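Local coordinates for protein cellulose 1,4-beta-cellobiosidase (Thermobifida fusca, PDB 4JJJ) that probably hydrolyses 1,4-beta-glucosidic bonds of cellulose to release cellobiose, through its family 48 catalytic domain, the part of the longer enzyme present here, at residues A[113-118]-A[175-180]; A[406-411]-A[558-563]. The protein carries 1 engineered substitution. All blocks are in the same frame, centred on the assembly; numbering follows the deposited sequence.

In the fold
Within the family 48 catalytic domain, an (alpha/alpha)6 barrel, the chain reaches 113-118, leading into strand 117-118. Some 57 residues later contact 1 closes that loop, when 175-180 leaves strand 170-173 and passes beside Y115. Contact 2 follows in series, neither nested nor crossed: 406-411, after strand 398-401, meets 558-563 about 147 residues on, with helices such as 416-432 and 499-516 in the intervening chain. Their centres lie 11 Å apart, and two hydrogen bonds, R177 NH1 to Y563 O and N407 N to A179 O, join them. A shared calcium ion, bound by R180 O and the carboxylates of D408 and E560, ties together three loops, two of which (175-180, 406-411) also carry glucan-pocket residues.

Contact 1. Residues A[113-118]-A[175-180]; sequences DGYPSP and YQRGAR. With CA (calcium ion), chain E; BGC (beta-D-glucopyranose), chain D; BGC (beta-D-glucopyranose), chain B; BGC (beta-D-glucopyranose), chain C.
Y115 lays its ring against the backbone of R177, and this packing carries most of the 180 Å² buried between 113-118 and 175-180. Along the first segment, G114 ends a short 3-10 turn and the chain then extends, so that Y115 points its side chain at the second segment. With CG anti to the carbonyl carbon (chi1 -71°), the ring lies with one face under R177 CA, which sits 3.6 Å from the Y115 ring centroid and 19° off its normal: a CH-pi contact. The arginine methylenes continue the cover toward the root of the ring, R177 CB being 3.5 Å from Y115 CD1 and R177 CG 3.6 Å from Y115 CG. The guanidinium plane is turned 65° from the ring and does not stack on it; instead R177 NH1 gives a 2.8 Å hydrogen bond to a water that donates to Y115 O at 3.0 Å. G178 passes the phenol end without a side chain, and Y115 OH is hydrogen-bonded to Q109 N. A cis peptide bond then leads into P116, and S117 OG is hydrogen-bonded to P107 O and Q109 NE2.

On the far side of 175-180 lies the glucan. Q176 NE2 is held twice, donating to Y175 O at 2.9 Å and to O6 of the chain B glucose at 2.9 Å; these two bonds restrict the rotation of the amide, which belongs to the glucan pocket. R177 NE forms a salt bridge with E181, and NH2 and NH1 donate to the backbone oxygens of E185 and Y563. The contact joins the turn just before strand 117-118, paired in parallel with 208-209, to the loop between antiparallel strands 170-173 and 189-190.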
loop_
_atom_site.group_PDB
_atom_site.type_symbol
_atom_site.label_atom_id
_atom_site.label_comp_id
_atom_site.label_asym_id
_atom_site.label_seq_id
_atom_site.Cartn_x
_atom_site.Cartn_y
_atom_site.Cartn_z
ATOM N N ASP A 113 22.966 -3.250 6.746
ATOM C CA ASP A 113 24.312 -3.875 6.753
ATOM C C ASP A 113 24.320 -5.369 6.903
ATOM O O ASP A 113 25.367 -6.035 6.692
ATOM C CB ASP A 113 25.235 -3.226 7.792
ATOM C CG ASP A 113 24.775 -3.376 9.186
ATOM O OD1 ASP A 113 23.625 -3.716 9.470
ATOM O OD2 ASP A 113 25.630 -3.181 10.065
ATOM N N GLY A 114 23.172 -5.983 7.206
ATOM C CA GLY A 114 23.072 -7.440 7.148
ATOM C C GLY A 114 22.901 -8.117 5.808
ATOM O O GLY A 114 22.849 -9.360 5.668
ATOM N N TYR A 115 22.782 -7.287 4.754
ATOM C CA TYR A 115 22.490 -7.741 3.440
ATOM C C TYR A 115 23.762 -7.625 2.615
ATOM O O TYR A 115 24.491 -6.604 2.737
ATOM C CB TYR A 115 21.323 -6.850 2.850
ATOM C CG TYR A 115 20.024 -7.175 3.548
ATOM C CD1 TYR A 115 19.679 -6.521 4.714
ATOM C CD2 TYR A 115 19.208 -8.141 3.035
ATOM C CE1 TYR A 115 18.510 -6.890 5.349
ATOM C CE2 TYR A 115 18.045 -8.503 3.652
ATOM C CZ TYR A 115 17.709 -7.839 4.805
ATOM O OH TYR A 115 16.484 -8.164 5.503
ATOM N N PRO A 116 23.988 -8.553 1.709
ATOM C CA PRO A 116 23.124 -9.616 1.316
ATOM C C PRO A 116 22.977 -10.734 2.335
ATOM O O PRO A 116 23.911 -11.037 3.085
ATOM C CB PRO A 116 23.756 -10.127 0.006
ATOM C CG PRO A 116 25.237 -9.889 0.264
ATOM C CD PRO A 116 25.207 -8.517 0.852
ATOM N N SER A 117 21.715 -11.202 2.472
ATOM C CA SER A 117 21.314 -12.200 3.459
ATOM C C SER A 117 21.289 -13.573 2.807
ATOM O O SER A 117 20.904 -13.751 1.671
ATOM C CB SER A 117 19.914 -11.849 3.951
ATOM O OG SER A 117 19.643 -12.616 5.100
ATOM N N PRO A 118 21.820 -14.605 3.532
ATOM C CA PRO A 118 21.961 -15.930 2.916
ATOM C C PRO A 118 20.716 -16.817 2.896
ATOM O O PRO A 118 19.823 -16.743 3.763
ATOM C CB PRO A 118 23.016 -16.599 3.851
ATOM C CG PRO A 118 22.719 -15.991 5.205
ATOM C CD PRO A 118 22.225 -14.564 4.926
ATOM N N TYR A 175 12.520 -1.156 -1.703
ATOM C CA TYR A 175 12.710 -1.858 -0.428
ATOM C C TYR A 175 13.090 -3.295 -0.599
ATOM O O TYR A 175 12.403 -4.072 -1.263
ATOM C CB TYR A 175 11.394 -1.731 0.397
ATOM C CG TYR A 175 10.947 -0.327 0.557
ATOM C CD1 TYR A 175 11.532 0.486 1.453
ATOM C CD2 TYR A 175 9.919 0.144 -0.222
ATOM C CE1 TYR A 175 11.207 1.850 1.519
ATOM C CE2 TYR A 175 9.539 1.483 -0.185
ATOM C CZ TYR A 175 10.132 2.318 0.715
ATOM O OH TYR A 175 9.820 3.657 0.899
ATOM N N GLN A 176 14.187 -3.629 0.104
ATOM C CA GLN A 176 14.749 -4.970 0.106
ATOM C C GLN A 176 15.447 -5.368 1.420
ATOM O O GLN A 176 15.658 -6.592 1.651
ATOM C CB GLN A 176 15.796 -5.272 -0.989
ATOM C CG GLN A 176 15.371 -5.186 -2.396
ATOM C CD GLN A 176 14.640 -6.426 -2.844
ATOM O OE1 GLN A 176 15.263 -7.481 -3.231
ATOM N NE2 GLN A 176 13.334 -6.372 -2.796
ATOM N N ARG A 177 15.738 -4.439 2.269
ATOM C CA ARG A 177 16.762 -4.688 3.361
ATOM C C ARG A 177 16.227 -4.478 4.731
ATOM O O ARG A 177 16.878 -4.008 5.673
ATOM C CB ARG A 177 18.078 -3.881 3.083
ATOM C CG ARG A 177 18.704 -4.375 1.757
ATOM C CD ARG A 177 20.034 -3.719 1.422
ATOM N NE ARG A 177 19.923 -2.323 1.185
ATOM C CZ ARG A 177 20.913 -1.492 0.903
ATOM N NH1 ARG A 177 22.128 -1.984 0.839
ATOM N NH2 ARG A 177 20.685 -0.204 0.638
ATOM N N GLY A 178 14.978 -4.894 4.882
ATOM C CA GLY A 178 14.448 -5.054 6.232
ATOM C C GLY A 178 13.855 -3.799 6.876
ATOM O O GLY A 178 13.614 -2.728 6.222
ATOM N N ALA A 179 13.502 -3.927 8.131
ATOM C CA ALA A 179 12.781 -2.933 8.824
ATOM C C ALA A 179 13.360 -1.589 8.975
ATOM O O ALA A 179 12.658 -0.594 9.193
ATOM C CB ALA A 179 12.376 -3.458 10.216
ATOM N N ARG A 180 14.702 -1.500 8.915
ATOM C CA ARG A 180 15.373 -0.257 9.192
ATOM C C ARG A 180 15.746 0.420 7.920
ATOM O O ARG A 180 16.383 1.433 7.955
ATOM C CB ARG A 180 16.612 -0.543 10.100
ATOM C CG ARG A 180 16.183 -0.757 11.543
ATOM C CD ARG A 180 17.383 -0.739 12.495
ATOM N NE ARG A 180 18.037 0.533 12.560
ATOM C CZ ARG A 180 19.064 0.800 13.379
ATOM N NH1 ARG A 180 19.516 -0.151 14.217
ATOM N NH2 ARG A 180 19.641 1.997 13.360
HETATM CA CA CA E . 17.415 3.431 8.690
HETATM C C2 BGC D . 8.990 -4.773 -1.515
HETATM C C3 BGC D . 9.356 -6.198 -1.311
HETATM C C4 BGC D . 9.886 -6.488 0.104
HETATM C C5 BGC D . 8.848 -5.874 1.077
HETATM C C6 BGC D . 9.295 -6.166 2.503
HETATM C C1 BGC D . 8.024 -4.339 -0.426
HETATM O O2 BGC D . 8.449 -4.572 -2.796
HETATM O O3 BGC D . 10.261 -6.510 -2.307
HETATM O O4 BGC D . 9.888 -7.916 0.380
HETATM O O5 BGC D . 8.610 -4.487 0.855
HETATM O O6 BGC D . 10.371 -5.253 2.804
HETATM C C2 BGC B . 11.001 -9.944 0.788
HETATM C C3 BGC B . 12.111 -10.862 0.321
HETATM C C4 BGC B . 12.101 -11.067 -1.183
HETATM C C5 BGC B . 12.007 -9.757 -1.922
HETATM C C6 BGC B . 11.802 -9.845 -3.388
HETATM C C1 BGC B . 11.048 -8.640 -0.046
HETATM O O2 BGC B . 11.052 -9.663 2.180
HETATM O O3 BGC B . 12.000 -12.144 0.996
HETATM O O4 BGC B . 13.389 -11.702 -1.489
HETATM O O5 BGC B . 10.890 -8.962 -1.417
HETATM O O6 BGC B . 11.838 -8.573 -4.008
HETATM C C2 BGC C . 5.464 -0.471 1.029
HETATM C C3 BGC C . 6.753 -1.228 0.704
HETATM C C4 BGC C . 6.402 -2.511 0.025
HETATM C C5 BGC C . 5.540 -2.353 -1.198
HETATM C C6 BGC C . 5.149 -3.662 -1.874
HETATM C C1 BGC C . 4.618 -0.444 -0.212
HETATM O O1 BGC C . 3.359 0.180 0.087
HETATM O O2 BGC C . 5.691 0.862 1.536
HETATM O O3 BGC C . 7.394 -1.507 1.975
HETATM O O4 BGC C . 7.709 -2.946 -0.493
HETATM O O5 BGC C . 4.328 -1.704 -0.776
HETATM O O6 BGC C . 4.495 -4.514 -0.889
HETATM O O HOH W 1 23.361 -4.531 0.961
HETATM O O HOH W 2 16.873 2.794 11.061
HETATM O O HOH W 3 19.322 2.082 8.884
#

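Contact 2. Residues A[406-411]-A[558-563]; sequences WNDPPS and GSEGLY. With CA (calcium ion), chain E; BGC (beta-D-glucopyranose), chain C.
E560 OE1 and D408 OD1 meet on one calcium ion, at 2.4 Å from E560 OE1 and 2.3 Å from D408 OD1. The two oxygens lie 3.4 Å apart at adjacent corners of the coordination shell, where the shared cation would offset the repulsion of two carboxylates. Their planes stand 90° to each other, and each acid gives the metal a single oxygen: E560 OE2 remains 3.8 Å and D408 OD2 4.5 Å from the calcium. D408 reaches it with CG anti to the backbone N (chi1 -167°), whereas the glutamate chain bends at chi2 (-71°) to bring its carboxylate round.

Two waters also bind the ion: one donates to E560 OE2 at 2.7 Å, the other to S559 O, so the second segment also positions the metal-bound solvent. Seven oxygen atoms surround the ion, R180 O and both carboxylate oxygens of E185 making up the rest. The geometry is consistent with a structural calcium site linking loops of the family 48 (alpha/alpha)6 domain, one before helix 416-432 and one after helix 519-533, since direct burial between them is slight, 45 Å². The other oxygen of D408, OD2, forms a salt bridge with R551. At the start of 406-411, W406 turns its indole N-H edge to the glucan: W406 NE1 donates to O3 of the chain C glucose at 3.0 Å, near the ring plane.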
loop_
_atom_site.group_PDB
_atom_site.type_symbol
_atom_site.label_atom_id
_atom_site.label_comp_id
_atom_site.label_asym_id
_atom_site.label_seq_id
_atom_site.Cartn_x
_atom_site.Cartn_y
_atom_site.Cartn_z
ATOM N N TRP A 406 7.709 -1.665 8.764
ATOM C CA TRP A 406 8.614 -0.484 8.649
ATOM C C TRP A 406 8.896 -0.011 10.095
ATOM O O TRP A 406 7.965 0.175 10.918
ATOM C CB TRP A 406 7.939 0.691 7.955
ATOM C CG TRP A 406 7.894 0.716 6.478
ATOM C CD1 TRP A 406 8.145 -0.262 5.596
ATOM C CD2 TRP A 406 7.586 1.918 5.735
ATOM N NE1 TRP A 406 7.988 0.268 4.299
ATOM C CE2 TRP A 406 7.658 1.606 4.376
ATOM C CE3 TRP A 406 7.306 3.184 6.107
ATOM C CZ2 TRP A 406 7.431 2.583 3.406
ATOM C CZ3 TRP A 406 7.095 4.191 5.098
ATOM C CH2 TRP A 406 7.155 3.846 3.822
ATOM N N ASN A 407 10.192 0.221 10.395
ATOM C CA ASN A 407 10.552 0.905 11.656
ATOM C C ASN A 407 11.265 2.257 11.473
ATOM O O ASN A 407 11.674 2.909 12.363
ATOM C CB ASN A 407 11.488 0.010 12.424
ATOM C CG ASN A 407 10.963 -1.347 12.875
ATOM O OD1 ASN A 407 11.791 -2.168 13.444
ATOM N ND2 ASN A 407 9.714 -1.624 12.730
ATOM N N ASP A 408 11.419 2.651 10.195
ATOM C CA ASP A 408 12.035 3.930 9.770
ATOM C C ASP A 408 11.207 4.588 8.702
ATOM O O ASP A 408 11.590 4.545 7.553
ATOM C CB ASP A 408 13.481 3.645 9.321
ATOM C CG ASP A 408 14.317 4.907 9.169
ATOM O OD1 ASP A 408 15.524 4.669 8.867
ATOM O OD2 ASP A 408 13.842 5.999 9.406
ATOM N N PRO A 409 10.096 5.236 9.094
ATOM C CA PRO A 409 9.567 5.457 10.409
ATOM C C PRO A 409 8.658 4.293 10.864
ATOM O O PRO A 409 8.196 3.516 10.065
ATOM C CB PRO A 409 8.717 6.697 10.197
ATOM C CG PRO A 409 8.123 6.497 8.860
ATOM C CD PRO A 409 9.270 5.926 8.058
ATOM N N PRO A 410 8.391 4.253 12.174
ATOM C CA PRO A 410 7.377 3.295 12.656
ATOM C C PRO A 410 6.109 3.396 11.828
ATOM O O PRO A 410 5.564 4.469 11.689
ATOM C CB PRO A 410 7.184 3.711 14.086
ATOM C CG PRO A 410 8.504 4.390 14.479
ATOM C CD PRO A 410 8.850 5.161 13.249
ATOM N N SER A 411 5.680 2.248 11.280
ATOM C CA SER A 411 4.694 2.174 10.233
ATOM C C SER A 411 3.304 2.649 10.638
ATOM O O SER A 411 2.475 2.979 9.765
ATOM C CB SER A 411 4.521 0.793 9.672
ATOM O OG SER A 411 4.024 -0.063 10.708
ATOM N N GLY A 558 27.249 3.618 9.922
ATOM C CA GLY A 558 27.220 2.482 10.803
ATOM C C GLY A 558 25.860 2.113 11.376
ATOM O O GLY A 558 25.730 1.054 11.964
ATOM N N SER A 559 24.848 2.965 11.223
ATOM C CA SER A 559 23.454 2.617 11.569
ATOM C C SER A 559 22.411 3.231 10.650
ATOM O O SER A 559 21.382 2.592 10.483
ATOM C CB SER A 559 23.108 2.973 12.969
ATOM O OG SER A 559 23.376 4.272 13.178
ATOM N N GLU A 560 22.696 4.415 10.094
ATOM C CA GLU A 560 21.761 5.136 9.222
ATOM C C GLU A 560 22.476 5.584 7.968
ATOM O O GLU A 560 23.733 5.798 7.964
ATOM C CB GLU A 560 21.089 6.264 9.950
ATOM C CG GLU A 560 20.434 5.870 11.269
ATOM C CD GLU A 560 19.177 5.029 11.076
ATOM O OE1 GLU A 560 18.681 4.969 9.951
ATOM O OE2 GLU A 560 18.760 4.438 12.113
ATOM N N GLY A 561 21.711 5.853 6.890
ATOM C CA GLY A 561 22.267 6.290 5.612
ATOM C C GLY A 561 22.358 5.170 4.644
ATOM O O GLY A 561 22.041 4.016 4.966
ATOM N N LEU A 562 22.828 5.452 3.436
ATOM C CA LEU A 562 22.822 4.452 2.365
ATOM C C LEU A 562 23.940 3.468 2.512
ATOM O O LEU A 562 25.136 3.849 2.453
ATOM C CB LEU A 562 22.946 5.169 1.012
ATOM C CG LEU A 562 23.002 4.241 -0.183
ATOM C CD1 LEU A 562 21.877 3.205 -0.212
ATOM C CD2 LEU A 562 23.114 5.054 -1.409
ATOM N N TYR A 563 23.588 2.224 2.854
ATOM C CA TYR A 563 24.563 1.151 2.890
ATOM C C TYR A 563 24.819 0.531 1.543
ATOM O O TYR A 563 23.904 0.191 0.813
ATOM C CB TYR A 563 24.092 0.047 3.892
ATOM C CG TYR A 563 25.059 -1.121 4.061
ATOM C CD1 TYR A 563 26.202 -0.884 4.785
ATOM C CD2 TYR A 563 24.865 -2.317 3.435
ATOM C CE1 TYR A 563 27.123 -1.909 4.958
ATOM C CE2 TYR A 563 25.773 -3.383 3.601
ATOM C CZ TYR A 563 26.927 -3.105 4.328
ATOM O OH TYR A 563 27.830 -4.105 4.508
HETATM CA CA CA E . 17.415 3.431 8.690
HETATM C C2 BGC C . 5.464 -0.471 1.029
HETATM C C3 BGC C . 6.753 -1.228 0.704
HETATM C C4 BGC C . 6.402 -2.511 0.025
HETATM C C5 BGC C . 5.540 -2.353 -1.198
HETATM C C6 BGC C . 5.149 -3.662 -1.874
HETATM C C1 BGC C . 4.618 -0.444 -0.212
HETATM O O1 BGC C . 3.359 0.180 0.087
HETATM O O2 BGC C . 5.691 0.862 1.536
HETATM O O3 BGC C . 7.394 -1.507 1.975
HETATM O O4 BGC C . 7.709 -2.946 -0.493
HETATM O O5 BGC C . 4.328 -1.704 -0.776
HETATM O O6 BGC C . 4.495 -4.514 -0.889
HETATM O O HOH W 3 19.322 2.082 8.884
HETATM O O HOH W 2 16.873 2.794 11.061
#